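Local coordinates for protein R.Ecl18kI (Enterobacter cloacae, PDB 2GB7) that recognises the double-stranded DNA sequence 5'-CCNGG-3' and cleaves it before the first C, as a type II restriction endonuclease, at residues D43-L46 against E51-I54; E233-K238 against N243-F248. The protein carries 1 engineered substitution. All coordinates share one frame; numbering follows the deposited sequence.

Contact 1. Residues D43-L46 against E51-I54; sequences DYFL and EYII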
ATOM      1  N   ASP F  43       4.990   6.646 -34.969  1.00 14.89           N
ATOM      2  CA  ASP F  43       5.715   5.390 -35.153  1.00 15.56           C
ATOM      3  C   ASP F  43       6.793   5.196 -34.099  1.00 15.75           C
ATOM      4  O   ASP F  43       7.024   4.066 -33.641  1.00 15.89           O
ATOM      5  CB  ASP F  43       6.326   5.297 -36.556  1.00 16.21           C
ATOM      6  CG  ASP F  43       5.312   4.915 -37.610  1.00 19.57           C
ATOM      7  OD1 ASP F  43       4.159   4.542 -37.283  1.00 21.75           O
ATOM      8  OD2 ASP F  43       5.680   4.982 -38.804  1.00 20.49           O
ATOM      9  N   TYR F  44       7.453   6.285 -33.699  1.00 14.95           N
ATOM     10  CA  TYR F  44       8.460   6.192 -32.638  1.00 15.17           C
ATOM     11  C   TYR F  44       7.906   5.565 -31.352  1.00 14.99           C
ATOM     12  O   TYR F  44       8.522   4.679 -30.769  1.00 15.29           O
ATOM     13  CB  TYR F  44       9.106   7.549 -32.310  1.00 15.78           C
ATOM     14  CG  TYR F  44       9.939   7.439 -31.048  1.00 18.96           C
ATOM     15  CD1 TYR F  44      11.223   6.868 -31.064  1.00 23.55           C
ATOM     16  CD2 TYR F  44       9.403   7.806 -29.826  1.00 20.66           C
ATOM     17  CE1 TYR F  44      11.949   6.715 -29.866  1.00 25.34           C
ATOM     18  CE2 TYR F  44      10.115   7.665 -28.643  1.00 24.53           C
ATOM     19  CZ  TYR F  44      11.375   7.125 -28.664  1.00 25.35           C
ATOM     20  OH  TYR F  44      12.017   7.007 -27.440  1.00 29.18           O
ATOM     21  N   PHE F  45       6.754   6.052 -30.924  1.00 13.95           N
ATOM     22  CA  PHE F  45       6.151   5.598 -29.684  1.00 13.89           C
ATOM     23  C   PHE F  45       5.596   4.189 -29.832  1.00 13.73           C
ATOM     24  O   PHE F  45       5.626   3.397 -28.899  1.00 13.45           O
ATOM     25  CB  PHE F  45       5.070   6.583 -29.269  1.00 13.44           C
ATOM     26  CG  PHE F  45       5.621   7.922 -28.910  1.00 12.79           C
ATOM     27  CD1 PHE F  45       6.102   8.154 -27.612  1.00 11.75           C
ATOM     28  CD2 PHE F  45       5.683   8.950 -29.846  1.00 12.33           C
ATOM     29  CE1 PHE F  45       6.638   9.398 -27.274  1.00 13.20           C
ATOM     30  CE2 PHE F  45       6.212  10.216 -29.497  1.00 12.02           C
ATOM     31  CZ  PHE F  45       6.704  10.425 -28.214  1.00 13.93           C
ATOM     32  N   LEU F  46       5.088   3.896 -31.022  1.00 14.15           N
ATOM     33  CA  LEU F  46       4.499   2.607 -31.294  1.00 16.15           C
ATOM     34  C   LEU F  46       5.587   1.562 -31.205  1.00 16.20           C
ATOM     35  O   LEU F  46       5.370   0.464 -30.678  1.00 17.81           O
ATOM     36  CB  LEU F  46       3.876   2.635 -32.704  1.00 15.23           C
ATOM     37  CG  LEU F  46       3.117   1.433 -33.235  1.00 20.59           C
ATOM     38  CD1 LEU F  46       2.099   0.941 -32.199  1.00 23.80           C
ATOM     39  CD2 LEU F  46       2.432   1.845 -34.528  1.00 22.21           C
ATOM     40  N   GLU F  51      11.690   1.535 -24.244  1.00 10.57           N
ATOM     41  CA  GLU F  51      12.830   2.428 -24.183  1.00 11.04           C
ATOM     42  C   GLU F  51      12.441   3.813 -23.720  1.00 10.47           C
ATOM     43  O   GLU F  51      13.144   4.405 -22.903  1.00 11.79           O
ATOM     44  CB  GLU F  51      13.506   2.498 -25.553  1.00 10.95           C
ATOM     45  CG  GLU F  51      14.169   1.182 -25.970  0.50 10.83           C
ATOM     46  CD  GLU F  51      13.174   0.154 -26.501  0.50 11.30           C
ATOM     47  OE1 GLU F  51      11.964   0.468 -26.619  0.50  8.63           O
ATOM     48  OE2 GLU F  51      13.602  -0.976 -26.832  0.50 11.28           O
ATOM     49  N   TYR F  52      11.337   4.323 -24.257  1.00 10.77           N
ATOM     50  CA  TYR F  52      10.836   5.628 -23.900  1.00 10.09           C
ATOM     51  C   TYR F  52      10.518   5.671 -22.392  1.00 10.05           C
ATOM     52  O   TYR F  52      10.936   6.591 -21.674  1.00 10.11           O
ATOM     53  CB  TYR F  52       9.630   5.990 -24.771  1.00 10.87           C
ATOM     54  CG  TYR F  52       8.694   6.947 -24.112  1.00 11.55           C
ATOM     55  CD1 TYR F  52       8.883   8.335 -24.200  1.00 12.93           C
ATOM     56  CD2 TYR F  52       7.626   6.467 -23.361  1.00 12.13           C
ATOM     57  CE1 TYR F  52       8.014   9.211 -23.555  1.00 11.08           C
ATOM     58  CE2 TYR F  52       6.776   7.327 -22.703  1.00 10.36           C
ATOM     59  CZ  TYR F  52       6.958   8.682 -22.832  1.00 12.27           C
ATOM     60  OH  TYR F  52       6.126   9.532 -22.155  1.00 11.66           O
ATOM     61  N   ILE F  53       9.812   4.651 -21.908  1.00  9.53           N
ATOM     62  CA  ILE F  53       9.426   4.603 -20.495  1.00 10.12           C
ATOM     63  C   ILE F  53      10.638   4.620 -19.562  1.00 10.66           C
ATOM     64  O   ILE F  53      10.686   5.409 -18.616  1.00 10.65           O
ATOM     65  CB  ILE F  53       8.560   3.359 -20.225  1.00 10.19           C
ATOM     66  CG1 ILE F  53       7.199   3.540 -20.887  1.00 11.73           C
ATOM     67  CG2 ILE F  53       8.409   3.110 -18.712  1.00 11.05           C
ATOM     68  CD1 ILE F  53       6.399   2.236 -21.043  1.00 10.81           C
ATOM     69  N   ILE F  54      11.634   3.793 -19.853  1.00 11.14           N
ATOM     70  CA  ILE F  54      12.837   3.719 -19.010  1.00 12.41           C
ATOM     71  C   ILE F  54      13.628   5.031 -19.041  1.00 11.94           C
ATOM     72  O   ILE F  54      14.085   5.495 -17.987  1.00 12.47           O
ATOM     73  CB  ILE F  54      13.750   2.518 -19.416  1.00 13.12           C
ATOM     74  CG1 ILE F  54      13.020   1.183 -19.204  1.00 15.14           C
ATOM     75  CG2 ILE F  54      15.113   2.512 -18.639  1.00 14.21           C
ATOM     76  CD1 ILE F  54      12.728   0.867 -17.740  1.00 18.46           C
TER
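Y52 supplies the second segment's share of this contact, meeting Y44 and F45 from the short helix 42-47 at two different levels of its side chain. Near the backbone, Y44 comes in almost at a right angle, its hydroxyl oxygen in van der Waals contact with Y52 CB (OH to CB 3.7 Å). The ring carbon Y44 CE2 adds an apolar touch on Y52 CB, at 4.2 Å. Y44 CG stands anti to the backbone N (chi1 170°), which carries the ring toward helix 49-77. Tyrosine suits this place: its long ring reaches Y52 with the hydroxyl end and takes a cation-pi contact from K40.

Further along Y52, the ring of F45 presents its edge to the phenol face, with F45 CE1 4.0 Å from Y52 CD1. The planes meet at 72°, a T-shaped pair that sets the C-H at CE1 against the pi cloud. Y44 also lies against one face of the F45 ring, its CD2 3.7 Å above the plane and over the centre. Phenylalanine offers faces and an edge but no polar atom to satisfy. Y52 can afford its buried hydroxyl, since OH is hydrogen-bonded to the backbone O of I127.

The neighbouring I53 packs on L128. The contact thus joins helix 42-47 to the start of helix 49-77 across a tight bend, with helix 102-134 and F32 of helix 24-34 packing against both F45 and Y52.

Contact 2. Residues E233-K238 against N243-F248; sequences ENKNFK and NRVLTF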
ATOM      1  N   GLU F 233      12.839  -5.527 -21.413  1.00 11.83           N
ATOM      2  CA  GLU F 233      13.920  -6.024 -20.583  1.00 12.76           C
ATOM      3  C   GLU F 233      13.404  -6.923 -19.476  1.00 12.08           C
ATOM      4  O   GLU F 233      13.912  -8.009 -19.268  1.00 11.33           O
ATOM      5  CB  GLU F 233      14.723  -4.871 -19.995  1.00 12.98           C
ATOM      6  CG  GLU F 233      15.977  -5.337 -19.267  1.00 16.76           C
ATOM      7  N   ASN F 234      12.370  -6.471 -18.782  1.00 11.33           N
ATOM      8  CA  ASN F 234      11.816  -7.253 -17.705  1.00 11.32           C
ATOM      9  C   ASN F 234      11.197  -8.547 -18.193  1.00 11.27           C
ATOM     10  O   ASN F 234      11.375  -9.588 -17.566  1.00 10.68           O
ATOM     11  CB  ASN F 234      10.772  -6.430 -16.970  1.00 12.30           C
ATOM     12  CG  ASN F 234      10.452  -6.984 -15.601  0.50 13.21           C
ATOM     13  OD1 ASN F 234      11.289  -7.632 -14.953  0.50 16.00           O
ATOM     14  ND2 ASN F 234       9.220  -6.737 -15.142  0.50 13.06           N
ATOM     15  N   LYS F 235      10.469  -8.493 -19.307  1.00 11.45           N
ATOM     16  CA  LYS F 235       9.894  -9.717 -19.843  1.00 12.57           C
ATOM     17  C   LYS F 235      10.981 -10.730 -20.157  1.00 13.50           C
ATOM     18  O   LYS F 235      10.890 -11.878 -19.764  1.00 13.33           O
ATOM     19  CB  LYS F 235       9.015  -9.508 -21.083  1.00 13.22           C
ATOM     20  CG  LYS F 235       8.138 -10.775 -21.257  1.00 15.41           C
ATOM     21  CD  LYS F 235       7.531 -11.034 -22.581  1.00 17.51           C
ATOM     22  CE  LYS F 235       7.093 -12.486 -22.593  1.00 15.88           C
ATOM     23  NZ  LYS F 235       5.822 -12.719 -23.273  1.00 20.91           N
ATOM     24  N   ASN F 236      12.011 -10.297 -20.863  1.00 13.51           N
ATOM     25  CA  ASN F 236      12.990 -11.245 -21.345  1.00 15.69           C
ATOM     26  C   ASN F 236      13.888 -11.800 -20.265  1.00 15.88           C
ATOM     27  O   ASN F 236      14.364 -12.925 -20.365  1.00 16.96           O
ATOM     28  CB  ASN F 236      13.728 -10.664 -22.556  1.00 15.97           C
ATOM     29  CG  ASN F 236      12.798 -10.560 -23.775  1.00 19.24           C
ATOM     30  OD1 ASN F 236      11.764 -11.247 -23.851  1.00 24.03           O
ATOM     31  ND2 ASN F 236      13.135  -9.688 -24.707  1.00 21.10           N
ATOM     32  N   PHE F 237      14.072 -11.030 -19.208  1.00 16.15           N
ATOM     33  CA  PHE F 237      14.915 -11.459 -18.112  1.00 17.37           C
ATOM     34  C   PHE F 237      14.182 -12.427 -17.196  1.00 17.16           C
ATOM     35  O   PHE F 237      14.750 -13.429 -16.755  1.00 16.55           O
ATOM     36  CB  PHE F 237      15.373 -10.260 -17.294  1.00 17.69           C
ATOM     37  CG  PHE F 237      16.274 -10.628 -16.155  1.00 21.57           C
ATOM     38  CD1 PHE F 237      17.538 -11.150 -16.404  1.00 23.26           C
ATOM     39  CD2 PHE F 237      15.860 -10.459 -14.842  1.00 24.47           C
ATOM     40  CE1 PHE F 237      18.386 -11.498 -15.358  1.00 25.84           C
ATOM     41  CE2 PHE F 237      16.702 -10.802 -13.783  1.00 26.14           C
ATOM     42  CZ  PHE F 237      17.967 -11.325 -14.046  1.00 25.00           C
ATOM     43  N   LYS F 238      12.915 -12.136 -16.919  1.00 17.19           N
ATOM     44  CA  LYS F 238      12.193 -12.854 -15.876  1.00 17.66           C
ATOM     45  C   LYS F 238      10.977 -13.671 -16.334  1.00 17.27           C
ATOM     46  O   LYS F 238      10.570 -14.602 -15.630  1.00 17.21           O
ATOM     47  CB  LYS F 238      11.789 -11.873 -14.777  1.00 18.39           C
ATOM     48  CG  LYS F 238      12.943 -11.464 -13.857  1.00 22.77           C
ATOM     49  CD  LYS F 238      13.222 -12.533 -12.812  1.00 27.12           C
ATOM     50  CE  LYS F 238      14.366 -12.122 -11.895  1.00 31.44           C
ATOM     51  NZ  LYS F 238      14.243 -10.690 -11.454  1.00 34.03           N
ATOM     52  N   ASN F 243       3.758 -16.545 -22.232  1.00 13.93           N
ATOM     53  CA  ASN F 243       2.879 -15.826 -23.150  1.00 13.16           C
ATOM     54  C   ASN F 243       1.782 -15.066 -22.441  1.00 12.52           C
ATOM     55  O   ASN F 243       1.022 -14.348 -23.086  1.00 12.03           O
ATOM     56  CB  ASN F 243       2.317 -16.747 -24.268  1.00 14.17           C
ATOM     57  CG  ASN F 243       1.183 -17.665 -23.806  1.00 15.31           C
ATOM     58  OD1 ASN F 243       0.617 -17.521 -22.724  1.00 17.98           O
ATOM     59  ND2 ASN F 243       0.842 -18.632 -24.670  1.00 18.50           N
ATOM     60  N   ARG F 244       1.723 -15.192 -21.116  1.00 11.37           N
ATOM     61  CA  ARG F 244       0.738 -14.422 -20.347  1.00 11.51           C
ATOM     62  C   ARG F 244       1.230 -13.046 -19.925  1.00 12.06           C
ATOM     63  O   ARG F 244       0.454 -12.233 -19.443  1.00 13.56           O
ATOM     64  CB  ARG F 244       0.258 -15.204 -19.131  1.00 12.33           C
ATOM     65  CG  ARG F 244      -0.420 -16.491 -19.513  1.00 13.70           C
ATOM     66  CD  ARG F 244      -0.897 -17.229 -18.305  1.00 13.43           C
ATOM     67  NE  ARG F 244      -1.632 -18.401 -18.748  1.00 14.90           N
ATOM     68  CZ  ARG F 244      -2.345 -19.183 -17.953  1.00 16.90           C
ATOM     69  NH1 ARG F 244      -2.415 -18.940 -16.643  1.00 18.80           N
ATOM     70  NH2 ARG F 244      -2.991 -20.207 -18.481  1.00 20.09           N
ATOM     71  N   VAL F 245       2.521 -12.792 -20.089  1.00 10.37           N
ATOM     72  CA  VAL F 245       3.102 -11.513 -19.735  1.00 10.21           C
ATOM     73  C   VAL F 245       3.428 -10.805 -21.046  1.00 10.12           C
ATOM     74  O   VAL F 245       4.048 -11.407 -21.947  1.00 10.32           O
ATOM     75  CB  VAL F 245       4.383 -11.710 -18.869  1.00  9.25           C
ATOM     76  CG1 VAL F 245       5.100 -10.392 -18.666  1.00 11.05           C
ATOM     77  CG2 VAL F 245       4.025 -12.362 -17.491  1.00 11.28           C
ATOM     78  N   LEU F 246       2.963  -9.570 -21.176  1.00  9.49           N
ATOM     79  CA  LEU F 246       3.118  -8.819 -22.446  1.00  9.16           C
ATOM     80  C   LEU F 246       4.126  -7.712 -22.233  1.00  9.18           C
ATOM     81  O   LEU F 246       4.421  -7.329 -21.100  1.00  8.12           O
ATOM     82  CB  LEU F 246       1.791  -8.173 -22.862  1.00 10.78           C
ATOM     83  CG  LEU F 246       0.660  -9.061 -23.397  1.00 13.93           C
ATOM     84  CD1 LEU F 246      -0.520  -8.171 -23.836  1.00 15.70           C
ATOM     85  CD2 LEU F 246       1.094  -9.972 -24.505  1.00 16.38           C
ATOM     86  N   THR F 247       4.659  -7.195 -23.334  1.00  8.85           N
ATOM     87  CA  THR F 247       5.514  -6.014 -23.286  1.00  8.36           C
ATOM     88  C   THR F 247       4.707  -4.778 -23.643  1.00  7.42           C
ATOM     89  O   THR F 247       3.657  -4.893 -24.249  1.00  7.37           O
ATOM     90  CB  THR F 247       6.648  -6.118 -24.305  1.00  8.58           C
ATOM     91  OG1 THR F 247       6.077  -6.205 -25.623  1.00  7.83           O
ATOM     92  CG2 THR F 247       7.493  -7.328 -23.993  1.00 11.26           C
ATOM     93  N   PHE F 248       5.210  -3.584 -23.304  1.00  8.20           N
ATOM     94  CA  PHE F 248       4.568  -2.356 -23.779  1.00  7.96           C
ATOM     95  C   PHE F 248       4.441  -2.334 -25.295  1.00  7.66           C
ATOM     96  O   PHE F 248       3.498  -1.779 -25.823  1.00  8.90           O
ATOM     97  CB  PHE F 248       5.321  -1.136 -23.298  1.00  8.74           C
ATOM     98  CG  PHE F 248       5.195  -0.945 -21.822  1.00  7.05           C
ATOM     99  CD1 PHE F 248       3.994  -0.531 -21.285  1.00  7.34           C
ATOM    100  CD2 PHE F 248       6.247  -1.242 -20.972  1.00  8.09           C
ATOM    101  CE1 PHE F 248       3.882  -0.356 -19.866  1.00  6.29           C
ATOM    102  CE2 PHE F 248       6.131  -1.095 -19.596  1.00  8.45           C
ATOM    103  CZ  PHE F 248       4.948  -0.665 -19.054  1.00  7.80           C
TER
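K235 carries both the polar and the apolar side of this contact, reaching from helix 232-238 to the edge strand 245-247. The polar part is a single hydrogen bond between the segments: K235 NZ donates a hydrogen bond to the backbone O of V245 at 2.6 Å, a short bond. The ammonium approaches nearly head-on to the carbonyl, with a C=O...N angle of 164°. NZ has a second acceptor in the backbone O of N242, in the turn that leads into the strand, so two carbonyls of the same connection share one ammonium.

The apolar part is made by the methylenes of the same lysine. Its CG is anti to the backbone N (chi1 -162°), and the nearly extended chain through chi3 carries the carbons out from the helix and across the strand, passing between V245 and T247. The turn at chi4 (141°) then sets the position of NZ. K235 CB is 3.9 Å from T247 CG2, the threonine crossing the lysine at about a right angle. K235 CG meets V245 CG1 at 4.0 Å, where the two side chains run past each other in opposite directions. V245 also packs on I218 and F213, and its branched side chain suits a buried strand position.

T247 divides its two branches between jobs: the methyl faces the lysine, whereas OG1 caps a backbone N at the start of helix 248-259.

The elements belong to a beta-alpha-beta unit in which helix 232-238 follows strand 226-230, and the loop after it leads back to strand 245-247, parallel to the first. A long amphipathic residue is well chosen here: its carbons cover apolar groups of the strand, while its charge, delivered at the far end, satisfies main-chain oxygens and is probably stabilised in its protonated form by them.

Contact 1 is the more buried of the two, made by aromatic side chains without a hydrogen bond between its segments, and it ties two successive helices of the helical part. Contact 2 is partly buried at the edge of the mixed sheet, where one lysine combines methylene packing with a bond to a main-chain oxygen. They share no helix or strand. The centres of contact 1 and contact 2 lie about 16 Å apart. They nevertheless touch: I53 CD1 of contact 1 packs 3.5 Å from F248 CD2 of contact 2. Helix 49-77 thereby rests against the point where strand 245-247 passes into helix 248-259, which also packs against L46.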